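Local coordinates for protein charybdin (Charybdis maritima, PDB 2B7U) that belongs to the ribosome-inactivating proteins, a family that combines a mixed beta-sheet with a largely helical region, at residues A[215-220]-A[252-257]; A[36-41]-A[208-213]. One frame throughout, in Å; residues are numbered along the deposited sequence. Where two conformers were deposited one is given.

Interaction 1 (A[215-220]-A[252-257]); sequences DPCYKF and PPCAAG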
loop_
_atom_site.group_PDB
_atom_site.type_symbol
_atom_site.label_atom_id
_atom_site.label_comp_id
_atom_site.label_asym_id
_atom_site.label_seq_id
_atom_site.Cartn_x
_atom_site.Cartn_y
_atom_site.Cartn_z
ATOM N N ASP A 215 5.313 25.455 -3.187
ATOM C CA ASP A 215 4.522 26.693 -2.963
ATOM C C ASP A 215 5.114 27.487 -1.807
ATOM O O ASP A 215 4.935 27.140 -0.643
ATOM C CB ASP A 215 3.053 26.319 -2.684
ATOM C CG ASP A 215 2.130 27.512 -2.540
ATOM O OD1 ASP A 215 2.620 28.665 -2.525
ATOM O OD2 ASP A 215 0.885 27.310 -2.415
ATOM N N PRO A 216 5.828 28.601 -2.110
ATOM C CA PRO A 216 6.456 29.375 -1.075
ATOM C C PRO A 216 5.499 29.985 -0.039
ATOM O O PRO A 216 5.934 30.321 1.065
ATOM C CB PRO A 216 7.163 30.500 -1.840
ATOM C CG PRO A 216 7.279 30.042 -3.197
ATOM C CD PRO A 216 6.105 29.145 -3.451
ATOM N N CYS A 217 4.221 30.103 -0.409
ATOM C CA CYS A 217 3.195 30.638 0.464
ATOM C C CYS A 217 2.527 29.600 1.347
ATOM O O CYS A 217 1.741 29.962 2.223
ATOM C CB CYS A 217 2.141 31.354 -0.365
ATOM S SG CYS A 217 2.872 32.828 -1.230
ATOM N N TYR A 218 2.829 28.324 1.149
ATOM C CA TYR A 218 2.228 27.269 1.953
ATOM C C TYR A 218 2.887 27.274 3.329
ATOM O O TYR A 218 4.103 27.386 3.449
ATOM C CB TYR A 218 2.411 25.915 1.275
ATOM C CG TYR A 218 1.856 24.770 2.094
ATOM C CD1 TYR A 218 0.490 24.524 2.143
ATOM C CD2 TYR A 218 2.703 23.967 2.849
ATOM C CE1 TYR A 218 -0.017 23.467 2.905
ATOM C CE2 TYR A 218 2.215 22.927 3.616
ATOM C CZ TYR A 218 0.855 22.692 3.648
ATOM O OH TYR A 218 0.373 21.646 4.430
ATOM N N LYS A 219 2.085 27.176 4.370
ATOM C CA LYS A 219 2.628 27.146 5.726
ATOM C C LYS A 219 2.566 25.730 6.318
ATOM O O LYS A 219 1.489 25.156 6.486
ATOM C CB LYS A 219 1.918 28.193 6.597
ATOM C CG LYS A 219 2.212 29.628 6.096
ATOM C CD LYS A 219 3.742 29.956 6.097
ATOM C CE LYS A 219 4.211 30.875 4.944
ATOM N NZ LYS A 219 4.943 30.157 3.816
ATOM N N PHE A 220 3.747 25.155 6.532
ATOM C CA PHE A 220 3.846 23.814 7.121
ATOM C C PHE A 220 3.524 23.920 8.593
ATOM O O PHE A 220 4.093 24.735 9.320
ATOM C CB PHE A 220 5.227 23.210 6.947
ATOM C CG PHE A 220 5.341 21.797 7.468
ATOM C CD1 PHE A 220 5.040 20.729 6.649
ATOM C CD2 PHE A 220 5.742 21.551 8.784
ATOM C CE1 PHE A 220 5.149 19.421 7.120
ATOM C CE2 PHE A 220 5.836 20.252 9.257
ATOM C CZ PHE A 220 5.518 19.201 8.447
ATOM N N PRO A 252 -0.906 26.535 -9.575
ATOM C CA PRO A 252 0.012 27.641 -9.392
ATOM C C PRO A 252 0.144 28.040 -7.919
ATOM O O PRO A 252 -0.850 28.096 -7.198
ATOM C CB PRO A 252 -0.623 28.776 -10.196
ATOM C CG PRO A 252 -1.631 28.174 -11.038
ATOM C CD PRO A 252 -1.976 26.826 -10.543
ATOM N N PRO A 253 1.370 28.255 -7.448
ATOM C CA PRO A 253 1.618 28.672 -6.068
ATOM C C PRO A 253 1.110 30.062 -5.710
ATOM O O PRO A 253 0.767 30.860 -6.590
ATOM C CB PRO A 253 3.149 28.630 -5.955
ATOM C CG PRO A 253 3.589 27.733 -6.975
ATOM C CD PRO A 253 2.630 27.916 -8.133
ATOM N N CYS A 254 1.065 30.315 -4.404
ATOM C CA CYS A 254 0.698 31.620 -3.851
ATOM C C CYS A 254 -0.622 32.109 -4.411
ATOM O O CYS A 254 -0.780 33.282 -4.761
ATOM C CB CYS A 254 1.819 32.633 -4.033
ATOM S SG CYS A 254 3.283 32.185 -3.130
ATOM N N ALA A 255 -1.588 31.206 -4.423
ATOM C CA ALA A 255 -2.925 31.538 -4.853
ATOM C C ALA A 255 -3.545 32.381 -3.750
ATOM O O ALA A 255 -3.118 32.303 -2.597
ATOM C CB ALA A 255 -3.724 30.302 -5.060
ATOM N N ALA A 256 -4.530 33.187 -4.124
ATOM C CA ALA A 256 -5.258 34.013 -3.156
ATOM C C ALA A 256 -5.820 33.173 -1.999
ATOM O O ALA A 256 -6.369 32.070 -2.228
ATOM C CB ALA A 256 -6.368 34.762 -3.862
ATOM N N GLY A 257 -5.668 33.698 -0.776
ATOM C CA GLY A 257 -6.180 33.050 0.440
ATOM C C GLY A 257 -5.109 32.509 1.378
ATOM O O GLY A 257 -4.923 31.299 1.536
ATOM O OXT GLY A 257 -4.393 33.264 2.031
HETATM O O HOH W 1 -1.304 28.626 -2.919
#

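Interaction 2 (A[36-41]-A[208-213]); sequences ATWYLH and MILKSN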
loop_
_atom_site.group_PDB
_atom_site.type_symbol
_atom_site.label_atom_id
_atom_site.label_comp_id
_atom_site.label_asym_id
_atom_site.label_seq_id
_atom_site.Cartn_x
_atom_site.Cartn_y
_atom_site.Cartn_z
ATOM N N ALA A 36 8.510 4.767 -8.812
ATOM C CA ALA A 36 8.871 6.174 -8.892
ATOM C C ALA A 36 8.651 6.787 -10.260
ATOM O O ALA A 36 8.914 6.139 -11.289
ATOM C CB ALA A 36 10.319 6.351 -8.538
ATOM N N THR A 37 8.221 8.035 -10.272
ATOM C CA THR A 37 8.320 8.861 -11.490
ATOM C C THR A 37 9.437 9.865 -11.402
ATOM O O THR A 37 10.147 10.077 -12.364
ATOM C CB THR A 37 7.016 9.625 -11.815
ATOM O OG1 THR A 37 6.851 10.734 -10.897
ATOM C CG2 THR A 37 5.891 8.710 -11.804
ATOM N N TRP A 38 9.587 10.494 -10.244
ATOM C CA TRP A 38 10.636 11.457 -9.967
ATOM C C TRP A 38 10.923 11.369 -8.491
ATOM O O TRP A 38 10.378 10.498 -7.819
ATOM C CB TRP A 38 10.244 12.864 -10.319
ATOM C CG TRP A 38 9.027 13.432 -9.546
ATOM C CD1 TRP A 38 7.734 13.030 -9.691
ATOM C CD2 TRP A 38 9.002 14.530 -8.595
ATOM N NE1 TRP A 38 6.908 13.775 -8.874
ATOM C CE2 TRP A 38 7.662 14.698 -8.189
ATOM C CE3 TRP A 38 9.982 15.362 -8.024
ATOM C CZ2 TRP A 38 7.277 15.694 -7.256
ATOM C CZ3 TRP A 38 9.599 16.313 -7.081
ATOM C CH2 TRP A 38 8.253 16.493 -6.738
ATOM N N TYR A 39 11.882 12.194 -8.042
ATOM C CA TYR A 39 12.422 12.070 -6.689
ATOM C C TYR A 39 12.506 13.420 -6.004
ATOM O O TYR A 39 12.848 14.439 -6.605
ATOM C CB TYR A 39 13.811 11.403 -6.709
ATOM C CG TYR A 39 13.766 9.965 -7.077
ATOM C CD1 TYR A 39 13.768 9.554 -8.426
ATOM C CD2 TYR A 39 13.769 8.979 -6.097
ATOM C CE1 TYR A 39 13.730 8.205 -8.768
ATOM C CE2 TYR A 39 13.731 7.629 -6.430
ATOM C CZ TYR A 39 13.706 7.247 -7.772
ATOM O OH TYR A 39 13.673 5.910 -8.084
ATOM N N LEU A 40 12.206 13.415 -4.709
ATOM C CA LEU A 40 12.326 14.549 -3.869
ATOM C C LEU A 40 13.274 14.220 -2.702
ATOM O O LEU A 40 12.943 13.393 -1.882
ATOM C CB LEU A 40 10.945 14.927 -3.336
ATOM C CG LEU A 40 11.009 16.103 -2.372
ATOM C CD1 LEU A 40 11.616 17.310 -3.005
ATOM C CD2 LEU A 40 9.639 16.457 -1.772
ATOM N N HIS A 41 14.462 14.789 -2.662
ATOM C CA HIS A 41 15.439 14.515 -1.601
ATOM C C HIS A 41 15.666 13.025 -1.423
ATOM O O HIS A 41 15.754 12.522 -0.292
ATOM C CB HIS A 41 15.044 15.187 -0.295
ATOM C CG HIS A 41 14.897 16.657 -0.445
ATOM N ND1 HIS A 41 13.803 17.367 0.006
ATOM C CD2 HIS A 41 15.674 17.539 -1.103
ATOM C CE1 HIS A 41 13.951 18.641 -0.324
ATOM N NE2 HIS A 41 15.075 18.768 -1.004
ATOM N N MET A 208 1.306 17.743 2.225
ATOM C CA MET A 208 2.086 18.772 2.940
ATOM C C MET A 208 3.516 18.889 2.413
ATOM O O MET A 208 4.091 19.990 2.300
ATOM C CB MET A 208 2.174 18.480 4.448
ATOM C CG MET A 208 0.890 18.519 5.161
ATOM S SD MET A 208 1.133 17.948 6.869
ATOM C CE MET A 208 -0.562 17.744 7.297
ATOM N N ILE A 209 4.128 17.744 2.152
ATOM C CA ILE A 209 5.528 17.676 1.683
ATOM C C ILE A 209 5.653 18.266 0.281
ATOM O O ILE A 209 6.498 19.144 0.057
ATOM C CB ILE A 209 6.037 16.240 1.722
ATOM C CG1 ILE A 209 6.174 15.798 3.193
ATOM C CG2 ILE A 209 7.380 16.096 0.998
ATOM C CD1 ILE A 209 6.209 14.318 3.332
ATOM N N LEU A 210 4.810 17.843 -0.656
ATOM C CA LEU A 210 4.923 18.361 -2.018
ATOM C C LEU A 210 4.471 19.820 -2.103
ATOM O O LEU A 210 5.041 20.595 -2.853
ATOM C CB LEU A 210 4.129 17.512 -2.991
ATOM C CG LEU A 210 4.659 16.106 -3.175
ATOM C CD1 LEU A 210 3.909 15.430 -4.294
ATOM C CD2 LEU A 210 6.161 16.107 -3.468
ATOM N N LYS A 211 3.453 20.202 -1.340
ATOM C CA LYS A 211 3.021 21.604 -1.376
ATOM C C LYS A 211 4.111 22.482 -0.768
ATOM O O LYS A 211 4.356 23.612 -1.262
ATOM C CB LYS A 211 1.633 21.790 -0.723
ATOM C CG LYS A 211 0.928 23.048 -1.192
ATOM C CD LYS A 211 0.359 22.949 -2.572
ATOM C CE LYS A 211 -0.363 24.239 -2.940
ATOM N NZ LYS A 211 -0.894 24.202 -4.312
ATOM N N SER A 212 4.790 22.017 0.286
ATOM C CA SER A 212 5.914 22.754 0.863
ATOM C C SER A 212 7.026 22.962 -0.172
ATOM O O SER A 212 7.609 24.054 -0.249
ATOM C CB SER A 212 6.480 22.050 2.089
ATOM O OG SER A 212 5.570 22.176 3.164
ATOM N N ASN A 213 7.321 21.941 -0.968
ATOM C CA ASN A 213 8.386 22.030 -1.974
ATOM C C ASN A 213 8.018 22.968 -3.115
ATOM O O ASN A 213 8.885 23.614 -3.685
ATOM C CB ASN A 213 8.706 20.633 -2.511
ATOM C CG ASN A 213 10.008 20.567 -3.330
ATOM O OD1 ASN A 213 11.077 20.855 -2.830
ATOM N ND2 ASN A 213 9.904 20.104 -4.562
#

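Interaction 1 (A[215-220]-A[252-257])
A disulfide between Cys217 and Cys254 ties the loop that follows helix 202-214 to the C-terminal tail at the surface of this ribosome-inactivating protein. Cys217 SG and Cys254 SG are 2.0 Å apart, and the S-S torsion of 93° is close to the relaxed value for such a bridge. Beside it, the carboxylate of Asp215 links the two segments a second time. Its CG is anti to the backbone N (chi1 -176°), which brings OD1 between two peptide N-H groups: Cys254 N gives a hydrogen bond across the contact at 2.9 Å to Asp215 OD1, and Cys217 N closes an Asx turn onto the same oxygen at 3.0 Å. The two donors arrive from opposite faces of the carboxylate, each well out of its plane. Asp215 OD2 takes a bond from a water 2.6 Å away, which in turn accepts from Ala255 N. Pro253 CB lies over one face of the Asp215 carboxylate, 3.7 Å from Asp215 CG, and 3.9 Å from Pro216 CD. Asp215, itself buried, thus has one oxygen gripped beside the disulfide by both cysteine N-H groups and the other by water, an arrangement that would probably favour its ionised form.

Interaction 2 (A[36-41]-A[208-213])
Leu40 meets the helix with its CG anti to the backbone N (chi1 177°), a torsion that carries both methyls from strand 38-40 out to helix 208-213, where they part to different neighbours. CD2 goes to the aliphatic side, 3.6 Å from Ile209 CG2 and 3.9 Å from Leu210 CD2. CD1 lies instead against the amide of Asn213, about equally near its carbon, oxygen and nitrogen, with Asn213 OD1 at 3.6 Å from Leu40 CD1. The Asn213 side chain is likewise extended away from its own backbone N (chi1 -167°) and runs past Leu40 in the opposite direction, and Leu40 CD1 rests over a face of the amide in van der Waals contact. Trp38 adds the far end of its indole: CH2 comes within 3.9 Å of Leu210 CD2, and the methyl approaches the ring obliquely. One methyl of Leu210 therefore touches both Trp38 and Leu40. Within the strand segment, Leu40 CD1 also sits 3.7 Å above one face of the His41 imidazole, offset toward the rim.

The strand axis passes the helix axis at 11.3 Å and at 84°, nearly perpendicular, a separation bridged by side chains. Leu237 of helix 233-237 touches Leu40, His41 and Ile209 and so adds a third element to the apolar cluster, while Val45 of the neighbouring strand packs on Trp38 and Leu40. Within the helix, Ser212 OG donates to Met208 O at 2.8 Å; the carbonyl oxygen also accepts the backbone Ser212 N, from the opposite face of its plane. The arrangement is that of a two-stranded antiparallel hairpin, 38-40 with 43-45, laid across a helix through alternate residues of one strand, Trp38 and Leu40.

Overall arrangement
Both contacts use helix 202-214: interaction 2 packs on its last turns, and interaction 1 begins where the chain leaves it. They touch through Tyr218, whose ring packs on Lys211 and Ser212 and whose hydroxyl end meets Met208, and through Phe220, which reaches Ser212. Interaction 2 is partly buried, with Leu40, Ile209 and Leu210 inside and Asn213 and His41 exposed; its chemistry is mainly van der Waals contact between apolar groups, plus the Asn213 amide. Interaction 1, centred about 29 Å from the centre of the chain, against about 18 Å for interaction 2, lies at the surface and relies on a covalent bridge, a shared carboxylate and a water. Lys211 NZ adds a hydrogen bond to Asp248 O, before the tail.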